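PDB 5BUD: decapping nuclease RAI1 from Candida albicans, which removes the NAD cap from the 5' end of RNAs with the help of divalent metal ions, and probably binds and stabilises the exoribonuclease RAT1. Local coordinates for residues 22-27 / 94-99; 76-81 / 131-136; 210-215 / 219-224; 243-248 / 270-275. All blocks are in the same frame, centred on the assembly; numbering follows the deposited sequence.

Contact 1. Residues 22-27 / 94-99; sequences ELFSYA and KKISSD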
# COMPACT_ATOMS: atom_id res chain seq x y z
N GLU A 22 -14.79 -3.91 -1.69
CA GLU A 22 -14.23 -4.64 -0.56
C GLU A 22 -14.94 -5.99 -0.47
O GLU A 22 -16.16 -6.05 -0.59
CB GLU A 22 -14.47 -3.88 0.74
CG GLU A 22 -13.97 -4.61 1.98
CD GLU A 22 -13.97 -3.73 3.20
OE1 GLU A 22 -13.25 -2.71 3.22
OE2 GLU A 22 -14.68 -4.07 4.17
N LEU A 23 -14.17 -7.05 -0.22
CA LEU A 23 -14.69 -8.39 0.05
C LEU A 23 -14.85 -8.57 1.55
O LEU A 23 -15.92 -8.97 2.01
CB LEU A 23 -13.74 -9.46 -0.52
CG LEU A 23 -13.46 -9.38 -2.04
CD1 LEU A 23 -12.51 -10.49 -2.50
CD2 LEU A 23 -14.75 -9.40 -2.85
N PHE A 24 -13.79 -8.30 2.30
CA PHE A 24 -13.83 -8.36 3.75
C PHE A 24 -12.67 -7.54 4.30
O PHE A 24 -11.92 -6.94 3.53
CB PHE A 24 -13.71 -9.83 4.24
CG PHE A 24 -12.43 -10.51 3.81
CD1 PHE A 24 -12.36 -11.19 2.63
CD2 PHE A 24 -11.30 -10.43 4.60
CE1 PHE A 24 -11.19 -11.78 2.21
CE2 PHE A 24 -10.11 -11.03 4.20
CZ PHE A 24 -10.06 -11.70 3.00
N SER A 25 -12.52 -7.55 5.63
CA SER A 25 -11.43 -6.91 6.30
C SER A 25 -10.93 -7.75 7.45
O SER A 25 -11.61 -8.68 7.88
CB SER A 25 -11.88 -5.57 6.87
OG SER A 25 -13.00 -5.77 7.71
N TYR A 26 -9.77 -7.38 7.96
CA TYR A 26 -9.21 -7.96 9.15
C TYR A 26 -8.29 -6.88 9.73
O TYR A 26 -8.23 -5.78 9.18
CB TYR A 26 -8.51 -9.30 8.83
CG TYR A 26 -7.31 -9.28 7.92
CD1 TYR A 26 -7.43 -9.07 6.56
CD2 TYR A 26 -6.04 -9.51 8.42
CE1 TYR A 26 -6.34 -9.07 5.71
CE2 TYR A 26 -4.93 -9.51 7.58
CZ TYR A 26 -5.09 -9.29 6.23
OH TYR A 26 -3.97 -9.30 5.43
N ALA A 27 -7.59 -7.18 10.83
CA ALA A 27 -6.89 -6.15 11.55
C ALA A 27 -5.65 -6.71 12.22
O ALA A 27 -5.51 -7.93 12.34
CB ALA A 27 -7.84 -5.54 12.58
N LYS A 94 -17.18 -21.18 -0.92
CA LYS A 94 -16.63 -21.04 -2.26
C LYS A 94 -15.35 -20.19 -2.24
O LYS A 94 -15.24 -19.26 -1.44
CB LYS A 94 -17.70 -20.35 -3.11
CG LYS A 94 -17.44 -20.35 -4.60
CD LYS A 94 -18.10 -19.14 -5.26
CE LYS A 94 -19.56 -19.00 -4.90
NZ LYS A 94 -20.05 -17.63 -5.21
N LYS A 95 -14.40 -20.51 -3.12
CA LYS A 95 -13.18 -19.69 -3.24
C LYS A 95 -13.49 -18.31 -3.87
O LYS A 95 -14.43 -18.16 -4.65
CB LYS A 95 -12.10 -20.42 -4.03
CG LYS A 95 -12.32 -20.44 -5.53
CD LYS A 95 -11.01 -20.55 -6.30
CE LYS A 95 -10.84 -21.88 -6.99
NZ LYS A 95 -9.75 -21.81 -7.99
N ILE A 96 -12.67 -17.32 -3.55
CA ILE A 96 -12.81 -15.98 -4.15
C ILE A 96 -12.42 -16.10 -5.62
O ILE A 96 -11.46 -16.78 -5.95
CB ILE A 96 -11.86 -14.96 -3.49
CG1 ILE A 96 -12.27 -14.70 -2.05
CG2 ILE A 96 -11.83 -13.66 -4.28
CD1 ILE A 96 -11.17 -14.12 -1.19
N SER A 97 -13.13 -15.42 -6.50
CA SER A 97 -12.78 -15.56 -7.89
C SER A 97 -11.81 -14.45 -8.26
O SER A 97 -12.10 -13.26 -8.09
CB SER A 97 -14.02 -15.54 -8.78
OG SER A 97 -14.50 -14.23 -8.92
N SER A 98 -10.65 -14.84 -8.77
CA SER A 98 -9.62 -13.87 -9.15
C SER A 98 -8.54 -14.60 -9.90
O SER A 98 -8.40 -15.84 -9.77
CB SER A 98 -9.03 -13.20 -7.90
OG SER A 98 -8.03 -12.24 -8.19
N ASP A 99 -7.75 -13.83 -10.64
CA ASP A 99 -6.55 -14.36 -11.29
C ASP A 99 -5.31 -14.20 -10.44
O ASP A 99 -4.42 -15.08 -10.43
CB ASP A 99 -6.36 -13.66 -12.62
CG ASP A 99 -7.55 -13.91 -13.53
OD1 ASP A 99 -8.14 -12.95 -14.02
OD2 ASP A 99 -7.90 -15.09 -13.71

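Contact 2. Residues 76-81 / 131-136; sequences ADFNSL and QLFIKS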
# COMPACT_ATOMS: atom_id res chain seq x y z
N ALA A 76 4.71 -7.53 4.84
CA ALA A 76 3.41 -8.06 4.47
C ALA A 76 3.36 -9.57 4.81
O ALA A 76 4.28 -10.33 4.48
CB ALA A 76 3.10 -7.83 3.01
N ASP A 77 2.27 -9.97 5.45
CA ASP A 77 2.15 -11.29 6.06
C ASP A 77 1.16 -12.17 5.32
O ASP A 77 -0.03 -12.08 5.52
CB ASP A 77 1.70 -11.11 7.50
CG ASP A 77 1.66 -12.42 8.25
OD1 ASP A 77 2.28 -13.37 7.79
OD2 ASP A 77 1.02 -12.49 9.30
N PHE A 78 1.65 -13.03 4.44
CA PHE A 78 0.73 -13.91 3.73
C PHE A 78 -0.00 -14.91 4.60
O PHE A 78 -1.16 -15.27 4.31
CB PHE A 78 1.40 -14.60 2.53
CG PHE A 78 0.83 -14.17 1.21
CD1 PHE A 78 -0.40 -14.65 0.80
CD2 PHE A 78 1.50 -13.31 0.39
CE1 PHE A 78 -0.95 -14.26 -0.41
CE2 PHE A 78 0.96 -12.93 -0.84
CZ PHE A 78 -0.26 -13.40 -1.23
N ASN A 79 0.65 -15.41 5.65
CA ASN A 79 -0.02 -16.32 6.61
C ASN A 79 -1.34 -15.77 7.05
O ASN A 79 -2.38 -16.42 6.91
CB ASN A 79 0.86 -16.57 7.83
CG ASN A 79 0.34 -17.69 8.71
OD1 ASN A 79 -0.55 -17.49 9.54
ND2 ASN A 79 0.90 -18.89 8.54
N SER A 80 -1.32 -14.55 7.59
CA SER A 80 -2.52 -13.94 8.12
C SER A 80 -3.53 -13.61 7.03
O SER A 80 -4.72 -13.80 7.22
CB SER A 80 -2.20 -12.71 9.00
OG SER A 80 -1.61 -11.65 8.27
N LEU A 81 -3.06 -13.22 5.85
CA LEU A 81 -3.98 -12.93 4.77
C LEU A 81 -4.69 -14.21 4.36
O LEU A 81 -5.89 -14.22 4.19
CB LEU A 81 -3.26 -12.29 3.58
CG LEU A 81 -4.08 -12.11 2.28
CD1 LEU A 81 -5.35 -11.29 2.49
CD2 LEU A 81 -3.21 -11.46 1.20
N GLN A 131 -4.83 -19.88 -9.40
CA GLN A 131 -4.53 -18.47 -9.11
C GLN A 131 -3.04 -18.23 -8.92
O GLN A 131 -2.30 -19.15 -8.62
CB GLN A 131 -5.27 -18.01 -7.85
CG GLN A 131 -6.75 -18.27 -7.99
CD GLN A 131 -7.57 -17.87 -6.80
OE1 GLN A 131 -7.28 -18.25 -5.67
NE2 GLN A 131 -8.64 -17.14 -7.06
N LEU A 132 -2.64 -16.98 -9.10
CA LEU A 132 -1.28 -16.52 -8.86
C LEU A 132 -1.21 -15.76 -7.56
O LEU A 132 -1.87 -14.74 -7.38
CB LEU A 132 -0.85 -15.57 -9.95
CG LEU A 132 -0.73 -16.09 -11.37
CD1 LEU A 132 -0.12 -14.98 -12.17
CD2 LEU A 132 0.11 -17.35 -11.44
N PHE A 133 -0.40 -16.28 -6.65
CA PHE A 133 -0.13 -15.67 -5.39
C PHE A 133 1.21 -14.92 -5.52
O PHE A 133 2.24 -15.53 -5.90
CB PHE A 133 -0.09 -16.74 -4.29
CG PHE A 133 -1.43 -17.37 -4.04
CD1 PHE A 133 -2.31 -16.80 -3.12
CD2 PHE A 133 -1.85 -18.47 -4.78
CE1 PHE A 133 -3.56 -17.36 -2.90
CE2 PHE A 133 -3.11 -19.03 -4.57
CZ PHE A 133 -3.96 -18.48 -3.63
N ILE A 134 1.18 -13.61 -5.24
CA ILE A 134 2.34 -12.77 -5.47
C ILE A 134 2.76 -12.07 -4.18
O ILE A 134 1.94 -11.43 -3.52
CB ILE A 134 2.10 -11.77 -6.64
CG1 ILE A 134 1.75 -12.49 -7.94
CG2 ILE A 134 3.35 -10.95 -6.91
CD1 ILE A 134 1.46 -11.55 -9.11
N LYS A 135 4.03 -12.24 -3.81
CA LYS A 135 4.58 -11.61 -2.64
C LYS A 135 5.95 -11.09 -2.95
O LYS A 135 6.57 -11.44 -3.98
CB LYS A 135 4.66 -12.58 -1.43
CG LYS A 135 5.90 -13.46 -1.39
CD LYS A 135 5.92 -14.42 -0.21
CE LYS A 135 6.16 -13.74 1.12
NZ LYS A 135 7.59 -13.42 1.27
N SER A 136 6.40 -10.22 -2.08
CA SER A 136 7.69 -9.61 -2.25
C SER A 136 8.77 -10.54 -1.75
O SER A 136 8.53 -11.38 -0.85
CB SER A 136 7.75 -8.28 -1.47
OG SER A 136 8.99 -7.62 -1.74

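Contact 3. Residues 210-215 / 219-224; sequences IRTGIG and LVLAGE. With MN (manganese (II) ion), chain F.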
# COMPACT_ATOMS: atom_id res chain seq x y z
N ILE A 210 -9.80 -6.31 -1.15
CA ILE A 210 -10.71 -5.88 -2.20
C ILE A 210 -10.51 -6.72 -3.44
O ILE A 210 -9.44 -7.29 -3.66
CB ILE A 210 -10.49 -4.39 -2.57
CG1 ILE A 210 -9.10 -4.15 -3.18
CG2 ILE A 210 -10.63 -3.51 -1.33
CD1 ILE A 210 -9.14 -3.10 -4.24
N ARG A 211 -11.57 -6.82 -4.23
CA ARG A 211 -11.53 -7.39 -5.56
C ARG A 211 -11.62 -6.20 -6.55
O ARG A 211 -12.42 -5.32 -6.37
CB ARG A 211 -12.73 -8.31 -5.75
CG ARG A 211 -12.72 -9.20 -6.97
CD ARG A 211 -13.82 -10.26 -6.86
NE ARG A 211 -13.88 -11.20 -8.00
CZ ARG A 211 -14.52 -10.96 -9.15
NH1 ARG A 211 -15.14 -9.80 -9.37
NH2 ARG A 211 -14.53 -11.89 -10.10
N THR A 212 -10.78 -6.21 -7.58
CA THR A 212 -10.80 -5.18 -8.64
C THR A 212 -10.38 -5.86 -9.95
O THR A 212 -10.23 -7.09 -10.02
CB THR A 212 -9.90 -3.98 -8.28
OG1 THR A 212 -10.11 -2.85 -9.17
CG2 THR A 212 -8.42 -4.39 -8.27
N GLY A 213 -10.22 -5.08 -11.00
CA GLY A 213 -9.81 -5.64 -12.26
C GLY A 213 -9.28 -4.56 -13.17
O GLY A 213 -9.45 -3.37 -12.90
N ILE A 214 -8.61 -4.99 -14.23
CA ILE A 214 -8.21 -4.10 -15.34
C ILE A 214 -8.12 -4.97 -16.57
O ILE A 214 -7.63 -6.12 -16.49
CB ILE A 214 -6.90 -3.35 -15.06
CG1 ILE A 214 -6.54 -2.44 -16.24
CG2 ILE A 214 -5.75 -4.30 -14.73
CD1 ILE A 214 -5.49 -1.42 -15.88
N GLY A 215 -8.64 -4.47 -17.69
CA GLY A 215 -8.80 -5.29 -18.89
C GLY A 215 -9.68 -6.49 -18.54
O GLY A 215 -10.72 -6.33 -17.92
N LEU A 219 -8.09 -9.06 -9.95
CA LEU A 219 -7.11 -8.99 -8.87
C LEU A 219 -7.76 -8.80 -7.53
O LEU A 219 -8.68 -8.01 -7.42
CB LEU A 219 -6.13 -7.85 -9.06
CG LEU A 219 -5.32 -7.91 -10.36
CD1 LEU A 219 -5.97 -6.96 -11.36
CD2 LEU A 219 -3.87 -7.52 -10.08
N VAL A 220 -7.25 -9.51 -6.53
CA VAL A 220 -7.59 -9.27 -5.14
C VAL A 220 -6.38 -8.65 -4.47
O VAL A 220 -5.29 -9.19 -4.57
CB VAL A 220 -8.00 -10.61 -4.48
CG1 VAL A 220 -8.11 -10.47 -2.95
CG2 VAL A 220 -9.30 -11.07 -5.10
N LEU A 221 -6.57 -7.50 -3.81
CA LEU A 221 -5.46 -6.77 -3.17
C LEU A 221 -5.78 -6.57 -1.71
O LEU A 221 -6.90 -6.16 -1.38
CB LEU A 221 -5.29 -5.36 -3.76
CG LEU A 221 -5.10 -5.27 -5.28
CD1 LEU A 221 -5.00 -3.82 -5.69
CD2 LEU A 221 -3.88 -6.05 -5.74
N ALA A 222 -4.78 -6.82 -0.86
CA ALA A 222 -4.90 -6.51 0.56
C ALA A 222 -4.14 -5.22 0.83
O ALA A 222 -3.01 -5.07 0.40
CB ALA A 222 -4.33 -7.65 1.42
N GLY A 223 -4.76 -4.27 1.51
CA GLY A 223 -4.10 -3.03 1.84
C GLY A 223 -4.60 -2.42 3.11
O GLY A 223 -5.76 -2.53 3.48
N GLU A 224 -3.69 -1.74 3.77
CA GLU A 224 -3.98 -1.13 5.04
C GLU A 224 -4.67 0.21 4.80
O GLU A 224 -4.32 0.92 3.87
CB GLU A 224 -2.69 -1.03 5.82
CG GLU A 224 -2.84 -0.60 7.26
CD GLU A 224 -2.33 0.80 7.49
OE1 GLU A 224 -2.01 1.48 6.49
OE2 GLU A 224 -2.24 1.20 8.67
MN MN F . -1.43 3.69 6.16
O HOH W 1 -2.45 3.07 3.89

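Contact 4. Residues 243-248 / 270-275; sequences YVELKT and CQCFLM. With MN (manganese (II) ion), chain E; nucleotides of chain C.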
# COMPACT_ATOMS: atom_id res chain seq x y z
N TYR A 243 -13.37 5.42 2.75
CA TYR A 243 -12.01 5.33 3.28
C TYR A 243 -11.16 6.54 2.89
O TYR A 243 -11.42 7.19 1.88
CB TYR A 243 -11.33 4.04 2.81
CG TYR A 243 -11.91 2.74 3.36
CD1 TYR A 243 -12.55 2.68 4.58
CD2 TYR A 243 -11.74 1.56 2.66
CE1 TYR A 243 -13.05 1.47 5.07
CE2 TYR A 243 -12.23 0.36 3.15
CZ TYR A 243 -12.89 0.32 4.36
OH TYR A 243 -13.37 -0.88 4.83
N VAL A 244 -10.16 6.82 3.72
CA VAL A 244 -9.26 7.95 3.57
C VAL A 244 -7.83 7.47 3.79
O VAL A 244 -7.54 6.61 4.70
CB VAL A 244 -9.56 9.04 4.62
CG1 VAL A 244 -8.64 10.22 4.44
CG2 VAL A 244 -11.02 9.47 4.56
N GLU A 245 -6.94 8.04 2.98
CA GLU A 245 -5.50 7.91 3.13
C GLU A 245 -4.91 9.19 3.66
O GLU A 245 -5.18 10.30 3.13
CB GLU A 245 -4.86 7.56 1.78
CG GLU A 245 -3.35 7.43 1.75
CD GLU A 245 -2.78 6.33 2.64
OE1 GLU A 245 -1.67 6.59 3.18
OE2 GLU A 245 -3.40 5.23 2.76
N LEU A 246 -4.08 9.05 4.69
CA LEU A 246 -3.39 10.18 5.30
C LEU A 246 -1.95 10.24 4.84
O LEU A 246 -1.30 9.21 4.64
CB LEU A 246 -3.47 10.11 6.85
CG LEU A 246 -4.91 10.06 7.37
CD1 LEU A 246 -4.91 10.01 8.89
CD2 LEU A 246 -5.74 11.28 6.94
N LYS A 247 -1.45 11.45 4.64
CA LYS A 247 -0.04 11.68 4.32
C LYS A 247 0.40 12.93 5.02
O LYS A 247 -0.42 13.78 5.37
CB LYS A 247 0.16 11.89 2.79
CG LYS A 247 -0.31 10.74 1.91
CD LYS A 247 0.65 9.58 1.98
CE LYS A 247 0.24 8.47 1.04
NZ LYS A 247 0.92 7.23 1.50
N THR A 248 1.71 13.09 5.18
CA THR A 248 2.30 14.35 5.60
C THR A 248 3.35 14.77 4.59
O THR A 248 3.95 13.95 3.91
CB THR A 248 2.91 14.33 7.01
OG1 THR A 248 4.00 13.39 7.06
CG2 THR A 248 1.88 13.96 8.05
N CYS A 270 -1.39 6.42 -6.99
CA CYS A 270 -1.22 5.00 -7.38
C CYS A 270 -1.82 4.05 -6.33
O CYS A 270 -2.54 3.08 -6.63
CB CYS A 270 0.25 4.64 -7.60
SG CYS A 270 0.94 5.26 -9.17
N GLN A 271 -1.50 4.37 -5.08
CA GLN A 271 -1.85 3.54 -3.95
C GLN A 271 -3.39 3.55 -3.73
O GLN A 271 -4.02 2.50 -3.52
CB GLN A 271 -0.99 4.07 -2.76
CG GLN A 271 -1.44 3.82 -1.34
CD GLN A 271 -0.57 4.58 -0.32
OE1 GLN A 271 0.22 5.46 -0.68
NE2 GLN A 271 -0.70 4.22 0.96
N CYS A 272 -3.99 4.71 -3.88
CA CYS A 272 -5.41 4.89 -3.59
C CYS A 272 -6.30 4.50 -4.75
O CYS A 272 -7.38 3.95 -4.52
CB CYS A 272 -5.68 6.33 -3.17
SG CYS A 272 -4.93 6.71 -1.58
N PHE A 273 -5.87 4.78 -5.98
CA PHE A 273 -6.56 4.29 -7.16
C PHE A 273 -6.67 2.76 -7.14
O PHE A 273 -7.72 2.22 -7.39
CB PHE A 273 -5.89 4.76 -8.46
CG PHE A 273 -6.62 4.32 -9.71
CD1 PHE A 273 -7.69 5.06 -10.20
CD2 PHE A 273 -6.29 3.14 -10.33
CE1 PHE A 273 -8.39 4.64 -11.32
CE2 PHE A 273 -7.00 2.70 -11.45
CZ PHE A 273 -8.03 3.46 -11.95
N LEU A 274 -5.58 2.06 -6.85
CA LEU A 274 -5.62 0.59 -6.86
C LEU A 274 -6.64 0.02 -5.86
O LEU A 274 -7.31 -0.96 -6.12
CB LEU A 274 -4.22 -0.00 -6.61
CG LEU A 274 -3.28 0.08 -7.83
CD1 LEU A 274 -1.82 -0.04 -7.43
CD2 LEU A 274 -3.63 -1.01 -8.82
N MET A 275 -6.79 0.72 -4.74
CA MET A 275 -7.56 0.25 -3.61
C MET A 275 -9.00 0.81 -3.56
O MET A 275 -9.75 0.47 -2.68
CB MET A 275 -6.83 0.71 -2.36
CG MET A 275 -6.99 -0.20 -1.19
SD MET A 275 -6.34 -1.86 -1.42
CE MET A 275 -7.18 -2.39 0.06
MN MN E . -1.08 7.06 5.18
P U C 2 3.81 9.74 5.84
OP1 U C 2 3.08 10.95 6.32
OP2 U C 2 3.47 9.18 4.51
O5' U C 2 5.38 9.98 5.80
C5' U C 2 6.10 10.67 6.84
C4' U C 2 7.60 10.55 6.62
O4' U C 2 8.01 9.15 6.58
C3' U C 2 8.17 11.12 5.33
O3' U C 2 8.23 12.53 5.44
C2' U C 2 9.52 10.42 5.30
O2' U C 2 10.41 10.92 6.28
C1' U C 2 9.13 9.01 5.73
N1 U C 2 8.78 8.11 4.62
C2 U C 2 9.82 7.50 3.94
O2 U C 2 11.00 7.69 4.22
N3 U C 2 9.44 6.67 2.92
C4 U C 2 8.15 6.39 2.51
O4 U C 2 7.97 5.61 1.58
C5 U C 2 7.13 7.05 3.26
C6 U C 2 7.47 7.86 4.27
OP3 U C 1 1.69 4.65 3.44
P U C 1 1.24 5.49 4.59
OP1 U C 1 1.11 6.93 4.22
OP2 U C 1 0.06 4.88 5.30
O5' U C 1 2.48 5.36 5.60
C5' U C 1 2.27 5.62 7.00
C4' U C 1 3.49 6.24 7.63
O4' U C 1 4.49 5.22 7.88
C3' U C 1 4.25 7.31 6.84
O3' U C 1 3.59 8.57 6.94
C2' U C 1 5.59 7.29 7.57
O2' U C 1 5.53 7.89 8.85
C1' U C 1 5.78 5.79 7.81
N1 U C 1 6.55 5.12 6.75
C2 U C 1 7.92 5.23 6.82
O2 U C 1 8.49 5.84 7.70
N3 U C 1 8.61 4.58 5.82
C4 U C 1 8.07 3.86 4.78
O4 U C 1 8.82 3.33 3.96
C5 U C 1 6.64 3.80 4.77
C6 U C 1 5.95 4.42 5.73
O HOH W 2 -0.56 7.83 7.12

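Contact 1. Residues 22-27 / 94-99
A small apolar contact joins the start of strand 21-28 to the loop that leads from helix 78-92 into strand 100-103, and three side chains carry it: L23, F24 and I96. L23 and I96 reach for each other tip to tip, methyl CD1 of L23 lying 3.7 Å from the branch methyl CG2 of I96. The other arm of the isoleucine, ending in CD1, passes to the phenylalanine and meets the ring at its edge, near the ring plane, with CE1 of F24 4.1 Å from CD1 of I96. F24 has its ring set between the backbone N and the carbonyl carbon (chi1 61°), which turns that edge to the isoleucine. CG2 of I96 thus meets L23, while CD1 of I96 lies equally near CD1 of L23 and the F24 ring edge. I96 also touches V220, while F24 meets Y88 and A84 of helix 78-92, so the three residues extend a larger apolar layer between helix and strands. How two successive strand residues can serve one partner is explained by the backbone: L23 and F24 both pair with V209, the mark of a classic beta bulge in the antiparallel pairing of strands 21-28 and 205-214.

Contact 2. Residues 76-81 / 131-136
F133 is the first residue of strand 131-136 to meet the ring of F78, at the start of helix 78-92. The two rings approach obliquely, and the CE1 corner of F78 comes to the edge of the F133 ring, 4.0 Å from its CD1. F383 packs on F133 and F103 meets F78 edge-to-face, so the pair belongs to an aromatic cluster that also takes in strand 100-103 and helix 381-389. At I134 the side chain turns away and the backbone makes the contact: its carbonyl O lies in the plane of the F78 ring, at the edge, 3.2 Å from CE2. It also accepts a hydrogen bond from T102 OG1, the ring edge adding slightly positive hydrogens. The arrangement is that of a helix laid against a beta-sheet by its first turn, with D77 at the N-cap and F78 as the residue pressed onto the strand. K135 follows, its CB 3.7 Å from CD2 of F78. With chi1 at 84°, CG sits between the backbone N and the carbonyl carbon, and bends at chi3 and chi4 take the amine away from the ring. NZ of K135 donates to O of S136 at 3.1 Å and forms a salt bridge with D138.

Contact 3. Residues 210-215 / 219-224
I210 and L221 form a hydrogen-bonded pair of this antiparallel ladder, and each satisfies the other's backbone in both directions. N of I210 donates to O of L221 at 2.9 Å, an almost straight bond (170° at the hydrogen); the return bond from L221 N to I210 O is more bent. Two residues on, T212 and L219 repeat the exchange. T212 N reaches O of L219 at 2.8 Å, nearly in line with the carbonyl, whereas L219 N meets O of T212 at 2.9 Å from well above the carbonyl plane, 40° out of it. Some carbonyls take a further, softer partner: CA of V220 lies 3.1 Å from O of I210 as a CA-H...O contact. Between the two rungs R211 faces V220 in a non-hydrogen-bonded pair, and their outer backbone bonds go to R21 on one side and to I100 and T102 on the other; the guanidinium of R211 finds S97. On the opposite face I210 CG1 packs 4.0 Å from CB of L221. Separately, CG2 of I214 touches CD1 of L219. Farther along the same strand, beyond its contact with 210-215, lies E224. Its carbonyl O accepts from a water and from R104, while OE1 binds a manganese ion at 2.3 Å that the same water also ligates. D226 and an RNA phosphate bind this ion too. A beta hairpin, strands 205-214 and 217-228, thus delivers an acidic residue to the manganese site of a PD-(D/E)XK nuclease.

Contact 4. Residues 243-248 / 270-275
NZ of K247 is gripped by three oxygens: OP1 of U1 of the bound RNA (chain C) at 2.7 Å, OE1 of Q271 at 2.9 Å and, in a salt bridge, OE1 of E245 at 3.2 Å. The lysine and Q271 come from opposite directions, strand and helix, and the amine meets the amide oxygen from the side (C=O...N angle 112°), only modestly tilted from the carbonyl plane. It reaches the E245 carboxylate from above its plane. The same OE1 also binds manganese at 2.1 Å, beside the carbonyl O of L246 at 2.2 Å; D226, OP1 and OP2 of U1 and a water share the ion. A bend at chi2 (62°) in E245 turns the carboxylate to the metal, while its CB rests 3.5 Å from SG of C272, packing strand against helix next to the metal. NE2 of Q271 gives a long, weak bond to OP3 of U1, and OG1 of T248 donates to OP1 of U2 at 2.7 Å. The metal and the amine would be expected to draw charge from the phosphate. An acidic residue and a lysine on one strand, separated by a metal-binding carbonyl, form the ExK part of the PD-(D/E)XK nuclease active site.

From the N terminus, strand 21-28 is first to be used: contact 1 closes a loop back onto it from residues 94-99, just after helix 78-92. Contact 2 opens within that loop, at the start of the same helix, and ends beyond it on strand 131-136, so contacts 1 and 2 cross; a backbone bond from D99 to L132 links them directly. Contact 3 follows in series as a short hairpin, with R211 bonded to S97 of contact 1 and A222 touching L81 of contact 2. Contact 4 comes last, closing strand 243-250 onto helix 255-275, whose end packs against I210 and L221. Together they connect helix 78-92, the strands it packs on and the metal site.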